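Local coordinates for protein 6-aminohexanoate-cyclic-dimer hydrolase (Arthrobacter sp., PDB 3A2Q) that hydrolyses the cyclic dimer of 6-aminohexanoate, a by-product of nylon-6 manufacture, to the linear dimer, at residues S23-E26 with L27-T31; F103-R106 with M107-A110. The protein carries 1 engineered substitution. All blocks are in the same frame, centred on the assembly; numbering follows the deposited sequence.

Contact 1. Residues S23-E26 with L27-T31; sequences SRTE and LLEAT
Ser-23, the N-cap of helix 24-42, forms a capping box with Glu-26 while also accepting, through its carbonyl O, the backbone bond from Leu-27 N at 3.0 Å. Its own N is donated to Glu-26 OE2, so the residue is held from both its amide and its carbonyl. The two side-chain bonds here are unequal. Glu-26 OE2 accepts from Ser-23 N at 3.0 Å, the N-H coming in from above the carboxylate plane, while Ser-23 OG accepts a weak capping bond, 3.5 Å, from Thr-25 N. Glu-26 reaches back because its CG sits beside its own backbone N (chi1 -79°) and the chain beyond is extended. The i to i+4 backbone bonds continue with Leu-28 N to Arg-24 O, Glu-29 N to Thr-25 O at 2.7 Å, and Ala-30 N to Glu-26 O, also at 2.7 Å.

One turn apart, Thr-25 and Glu-29 lie side by side and point the same way, the methyl CG2 of Thr-25 resting 3.7 Å from Glu-29 CG. The bend of Glu-29 at chi2 (-53°) turns its carboxylate off this line, and OE2 forms a salt bridge with Arg-54 of helix 50-59. Leu-27 packs on helix 10-19, while Leu-28 faces Arg-54, Ser-57 and Leu-115.

The chemistry implies a helix start at which side chains take up the N-cap amide and, weakly, Thr-25 N, with acidic Glu-26 placed where it would probably interact favourably with the positive end of the helix dipole.

Contact 2. Residues F103-R106 with M107-A110; sequences FVQR and MRAA
A Met-aromatic contact between residues one helical turn apart, Phe-103 and Met-107, faces the protein interior from the short helix 102-110, which packs beside strand 68-72 and helix 219-229. The two side chains run alongside each other: Met-107 CG lies 3.7 Å from Phe-103 CE2, and SD stands 4.9 Å from the ring centroid, obliquely placed at 36° from the ring normal. Phe-103 CG is anti to its amide nitrogen (chi1 -174°), which lays the ring along the helix flank; chi1 of Met-107 (-72°) brings its CG to the ring, and the bend at chi2 sets SD near it. Val-229 touches both residues, and His-167 meets the Phe-103 ring edge-to-face.

A polar pairing occupies another flank. A water accepts from Gln-105 NE2 at 2.9 Å and, weakly, from Arg-108 NH2, lying at the edge of the guanidinium and in its plane; Arg-108 NH1 makes a salt bridge with Asp-100. Arg-106 turns elsewhere, giving NH1 to the carbonyls of Val-228 and Ser-230. Beneath these side chains, Met-107 N bonds to Phe-103 O at 3.1 Å, but Ala-110 N to Arg-106 O is weak. The arrangement is typical of an amphipathic alpha-helix covering a mixed beta-sheet in an alpha/beta fold.

How the contacts relate
Contacts 1 and 2 follow one another along the chain and lie on the same side of its centre, about 19 Å apart between centres and about 9 Å between nearest atoms, without touching. The central mixed beta-sheet gives them a common setting: Leu-28 and Thr-31 of contact 1 rest on strand 113-118, while Val-104 and Met-107 of contact 2 rest on the adjacent, parallel strand 68-72. Their depth differs, with centres about 27 Å and 18 Å from the centre of the chain. Contact 1 is remote from the catalytic apparatus, whereas the Phe-103 side chain is about 9 Å from that of Lys-72, a charge-relay residue inferred by similarity that closes strand 68-72.

Contact 1. Residues S23-E26 with L27-T31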
ATOM      1  N   SER A  23      19.185 -21.639  -9.736  1.00 56.94           N
ATOM      2  CA  SER A  23      20.231 -20.652  -9.939  1.00 56.85           C
ATOM      3  C   SER A  23      19.609 -19.260  -9.942  1.00 56.92           C
ATOM      4  O   SER A  23      18.405 -19.117 -10.148  1.00 57.63           O
ATOM      5  CB  SER A  23      20.937 -20.903 -11.272  1.00 55.17           C
ATOM      6  OG  SER A  23      21.890 -19.895 -11.539  1.00 61.11           O
ATOM      7  N   ARG A  24      20.428 -18.238  -9.717  1.00 56.14           N
ATOM      8  CA  ARG A  24      19.936 -16.863  -9.705  1.00 55.21           C
ATOM      9  C   ARG A  24      19.412 -16.473 -11.080  1.00 54.58           C
ATOM     10  O   ARG A  24      18.463 -15.696 -11.203  1.00 54.29           O
ATOM     11  CB  ARG A  24      21.051 -15.899  -9.304  1.00 54.19           C
ATOM     12  CG  ARG A  24      21.667 -16.199  -7.955  1.00 55.07           C
ATOM     13  CD  ARG A  24      22.721 -15.171  -7.597  1.00 51.85           C
ATOM     14  NE  ARG A  24      23.282 -15.425  -6.275  1.00 53.07           N
ATOM     15  CZ  ARG A  24      24.127 -14.610  -5.654  1.00 53.26           C
ATOM     16  NH1 ARG A  24      24.512 -13.482  -6.238  1.00 50.85           N
ATOM     17  NH2 ARG A  24      24.583 -14.923  -4.450  1.00 55.54           N
ATOM     18  N   THR A  25      20.046 -17.018 -12.113  1.00 53.79           N
ATOM     19  CA  THR A  25      19.663 -16.735 -13.487  1.00 51.10           C
ATOM     20  C   THR A  25      18.367 -17.452 -13.819  1.00 48.57           C
ATOM     21  O   THR A  25      17.510 -16.907 -14.513  1.00 50.30           O
ATOM     22  CB  THR A  25      20.741 -17.204 -14.473  1.00 51.08           C
ATOM     23  OG1 THR A  25      22.022 -16.747 -14.029  1.00 56.81           O
ATOM     24  CG2 THR A  25      20.462 -16.649 -15.859  1.00 48.07           C
ATOM     25  N   GLU A  26      18.233 -18.678 -13.327  1.00 45.64           N
ATOM     26  CA  GLU A  26      17.031 -19.465 -13.566  1.00 48.26           C
ATOM     27  C   GLU A  26      15.816 -18.751 -12.987  1.00 47.53           C
ATOM     28  O   GLU A  26      14.849 -18.475 -13.697  1.00 47.95           O
ATOM     29  CB  GLU A  26      17.171 -20.853 -12.937  1.00 45.26           C
ATOM     30  CG  GLU A  26      18.007 -21.824 -13.757  1.00 56.41           C
ATOM     31  CD  GLU A  26      18.157 -23.180 -13.092  1.00 59.90           C
ATOM     32  OE1 GLU A  26      18.520 -24.149 -13.792  1.00 63.48           O
ATOM     33  OE2 GLU A  26      17.920 -23.274 -11.870  1.00 63.28           O
ATOM     34  N   LEU A  27      15.880 -18.444 -11.695  1.00 48.30           N
ATOM     35  CA  LEU A  27      14.786 -17.756 -11.019  1.00 45.71           C
ATOM     36  C   LEU A  27      14.460 -16.442 -11.719  1.00 45.64           C
ATOM     37  O   LEU A  27      13.298 -16.165 -12.025  1.00 44.97           O
ATOM     38  CB  LEU A  27      15.158 -17.485  -9.557  1.00 47.45           C
ATOM     39  CG  LEU A  27      14.117 -16.750  -8.704  1.00 44.82           C
ATOM     40  CD1 LEU A  27      12.823 -17.547  -8.660  1.00 40.88           C
ATOM     41  CD2 LEU A  27      14.666 -16.541  -7.303  1.00 40.27           C
ATOM     42  N   LEU A  28      15.492 -15.645 -11.983  1.00 44.15           N
ATOM     43  CA  LEU A  28      15.317 -14.353 -12.637  1.00 44.20           C
ATOM     44  C   LEU A  28      14.732 -14.494 -14.038  1.00 44.99           C
ATOM     45  O   LEU A  28      13.773 -13.806 -14.387  1.00 42.68           O
ATOM     46  CB  LEU A  28      16.655 -13.617 -12.729  1.00 42.73           C
ATOM     47  CG  LEU A  28      16.636 -12.087 -12.624  1.00 49.90           C
ATOM     48  CD1 LEU A  28      17.999 -11.550 -13.031  1.00 45.12           C
ATOM     49  CD2 LEU A  28      15.556 -11.489 -13.510  1.00 49.69           C
ATOM     50  N   GLU A  29      15.317 -15.375 -14.846  1.00 45.52           N
ATOM     51  CA  GLU A  29      14.838 -15.583 -16.208  1.00 44.36           C
ATOM     52  C   GLU A  29      13.455 -16.221 -16.222  1.00 43.66           C
ATOM     53  O   GLU A  29      12.637 -15.931 -17.095  1.00 43.53           O
ATOM     54  CB  GLU A  29      15.824 -16.449 -16.996  1.00 45.28           C
ATOM     55  CG  GLU A  29      17.168 -15.786 -17.245  1.00 39.54           C
ATOM     56  CD  GLU A  29      17.035 -14.416 -17.886  1.00 40.66           C
ATOM     57  OE1 GLU A  29      16.142 -14.241 -18.740  1.00 42.90           O
ATOM     58  OE2 GLU A  29      17.829 -13.514 -17.545  1.00 46.27           O
ATOM     59  N   ALA A  30      13.196 -17.094 -15.254  1.00 43.60           N
ATOM     60  CA  ALA A  30      11.898 -17.745 -15.155  1.00 42.60           C
ATOM     61  C   ALA A  30      10.866 -16.685 -14.781  1.00 43.15           C
ATOM     62  O   ALA A  30       9.711 -16.744 -15.210  1.00 44.15           O
ATOM     63  CB  ALA A  30      11.934 -18.842 -14.096  1.00 39.51           C
ATOM     64  N   THR A  31      11.296 -15.711 -13.983  1.00 40.38           N
ATOM     65  CA  THR A  31      10.419 -14.629 -13.552  1.00 39.47           C
ATOM     66  C   THR A  31      10.169 -13.640 -14.692  1.00 38.91           C
ATOM     67  O   THR A  31       9.039 -13.201 -14.903  1.00 38.84           O
ATOM     68  CB  THR A  31      11.023 -13.879 -12.342  1.00 39.56           C
ATOM     69  OG1 THR A  31      11.199 -14.795 -11.252  1.00 38.22           O
ATOM     70  CG2 THR A  31      10.107 -12.747 -11.904  1.00 38.86           C
TER

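Contact 2. Residues F103-R106 with M107-A110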
ATOM      1  N   PHE A 103      15.130   3.314   0.528  1.00 29.89           N
ATOM      2  CA  PHE A 103      14.402   2.052   0.425  1.00 26.42           C
ATOM      3  C   PHE A 103      15.062   1.155  -0.620  1.00 28.93           C
ATOM      4  O   PHE A 103      15.317  -0.021  -0.366  1.00 25.80           O
ATOM      5  CB  PHE A 103      12.941   2.303   0.009  1.00 30.61           C
ATOM      6  CG  PHE A 103      12.079   1.060   0.015  1.00 28.52           C
ATOM      7  CD1 PHE A 103      11.341   0.715   1.141  1.00 28.33           C
ATOM      8  CD2 PHE A 103      12.014   0.233  -1.104  1.00 31.29           C
ATOM      9  CE1 PHE A 103      10.550  -0.438   1.159  1.00 28.29           C
ATOM     10  CE2 PHE A 103      11.230  -0.919  -1.098  1.00 26.22           C
ATOM     11  CZ  PHE A 103      10.497  -1.256   0.035  1.00 27.00           C
ATOM     12  N   VAL A 104      15.326   1.721  -1.795  1.00 28.91           N
ATOM     13  CA  VAL A 104      15.946   0.975  -2.887  1.00 31.30           C
ATOM     14  C   VAL A 104      17.335   0.457  -2.522  1.00 30.99           C
ATOM     15  O   VAL A 104      17.674  -0.679  -2.837  1.00 32.97           O
ATOM     16  CB  VAL A 104      16.029   1.839  -4.170  1.00 30.07           C
ATOM     17  CG1 VAL A 104      16.832   1.117  -5.242  1.00 36.45           C
ATOM     18  CG2 VAL A 104      14.628   2.125  -4.683  1.00 32.34           C
ATOM     19  N   GLN A 105      18.133   1.280  -1.851  1.00 31.87           N
ATOM     20  CA  GLN A 105      19.479   0.863  -1.457  1.00 30.48           C
ATOM     21  C   GLN A 105      19.420  -0.288  -0.463  1.00 30.41           C
ATOM     22  O   GLN A 105      20.189  -1.245  -0.563  1.00 30.17           O
ATOM     23  CB  GLN A 105      20.243   2.030  -0.832  1.00 27.19           C
ATOM     24  CG  GLN A 105      20.382   3.241  -1.734  1.00 33.68           C
ATOM     25  CD  GLN A 105      21.234   4.324  -1.106  1.00 38.71           C
ATOM     26  OE1 GLN A 105      21.069   4.655   0.069  1.00 43.44           O
ATOM     27  NE2 GLN A 105      22.145   4.890  -1.887  1.00 38.50           N
ATOM     28  N   ARG A 106      18.505  -0.186   0.501  1.00 31.51           N
ATOM     29  CA  ARG A 106      18.332  -1.213   1.523  1.00 29.34           C
ATOM     30  C   ARG A 106      17.949  -2.563   0.918  1.00 29.42           C
ATOM     31  O   ARG A 106      18.444  -3.603   1.349  1.00 32.86           O
ATOM     32  CB  ARG A 106      17.256  -0.786   2.537  1.00 28.69           C
ATOM     33  CG  ARG A 106      17.702   0.259   3.564  1.00 28.94           C
ATOM     34  CD  ARG A 106      18.834  -0.271   4.442  1.00 31.09           C
ATOM     35  NE  ARG A 106      19.059   0.558   5.624  1.00 33.59           N
ATOM     36  CZ  ARG A 106      18.265   0.576   6.692  1.00 32.59           C
ATOM     37  NH1 ARG A 106      17.185  -0.195   6.736  1.00 31.62           N
ATOM     38  NH2 ARG A 106      18.548   1.370   7.717  1.00 32.18           N
ATOM     39  N   MET A 107      17.058  -2.544  -0.069  1.00 29.86           N
ATOM     40  CA  MET A 107      16.616  -3.773  -0.728  1.00 29.30           C
ATOM     41  C   MET A 107      17.757  -4.455  -1.486  1.00 30.75           C
ATOM     42  O   MET A 107      17.924  -5.678  -1.413  1.00 32.14           O
ATOM     43  CB  MET A 107      15.472  -3.469  -1.699  1.00 32.52           C
ATOM     44  CG  MET A 107      14.141  -3.123  -1.024  1.00 29.29           C
ATOM     45  SD  MET A 107      13.444  -4.502  -0.090  1.00 30.60           S
ATOM     46  CE  MET A 107      12.607  -5.397  -1.420  1.00 30.29           C
ATOM     47  N   ARG A 108      18.537  -3.664  -2.215  1.00 33.16           N
ATOM     48  CA  ARG A 108      19.660  -4.199  -2.983  1.00 35.62           C
ATOM     49  C   ARG A 108      20.724  -4.802  -2.068  1.00 37.38           C
ATOM     50  O   ARG A 108      21.292  -5.849  -2.373  1.00 38.72           O
ATOM     51  CB  ARG A 108      20.284  -3.103  -3.853  1.00 35.17           C
ATOM     52  CG  ARG A 108      21.376  -3.613  -4.783  1.00 37.27           C
ATOM     53  CD  ARG A 108      21.832  -2.551  -5.770  1.00 38.15           C
ATOM     54  NE  ARG A 108      22.543  -1.449  -5.127  1.00 40.00           N
ATOM     55  CZ  ARG A 108      22.135  -0.184  -5.144  1.00 43.01           C
ATOM     56  NH1 ARG A 108      21.012   0.151  -5.770  1.00 44.49           N
ATOM     57  NH2 ARG A 108      22.857   0.753  -4.541  1.00 43.13           N
ATOM     58  N   ALA A 109      20.991  -4.138  -0.946  1.00 37.93           N
ATOM     59  CA  ALA A 109      21.984  -4.624   0.005  1.00 37.61           C
ATOM     60  C   ALA A 109      21.530  -5.943   0.617  1.00 38.59           C
ATOM     61  O   ALA A 109      22.350  -6.760   1.045  1.00 39.26           O
ATOM     62  CB  ALA A 109      22.210  -3.588   1.105  1.00 37.32           C
ATOM     63  N   ALA A 110      20.217  -6.148   0.653  1.00 35.13           N
ATOM     64  CA  ALA A 110      19.643  -7.364   1.214  1.00 34.22           C
ATOM     65  C   ALA A 110      19.709  -8.530   0.233  1.00 33.79           C
ATOM     66  O   ALA A 110      19.539  -9.683   0.626  1.00 36.26           O
ATOM     67  CB  ALA A 110      18.194  -7.114   1.624  1.00 34.91           C
TER
HETATM   68  O   HOH W   1      22.843   4.234  -4.633  1.00 48.45           O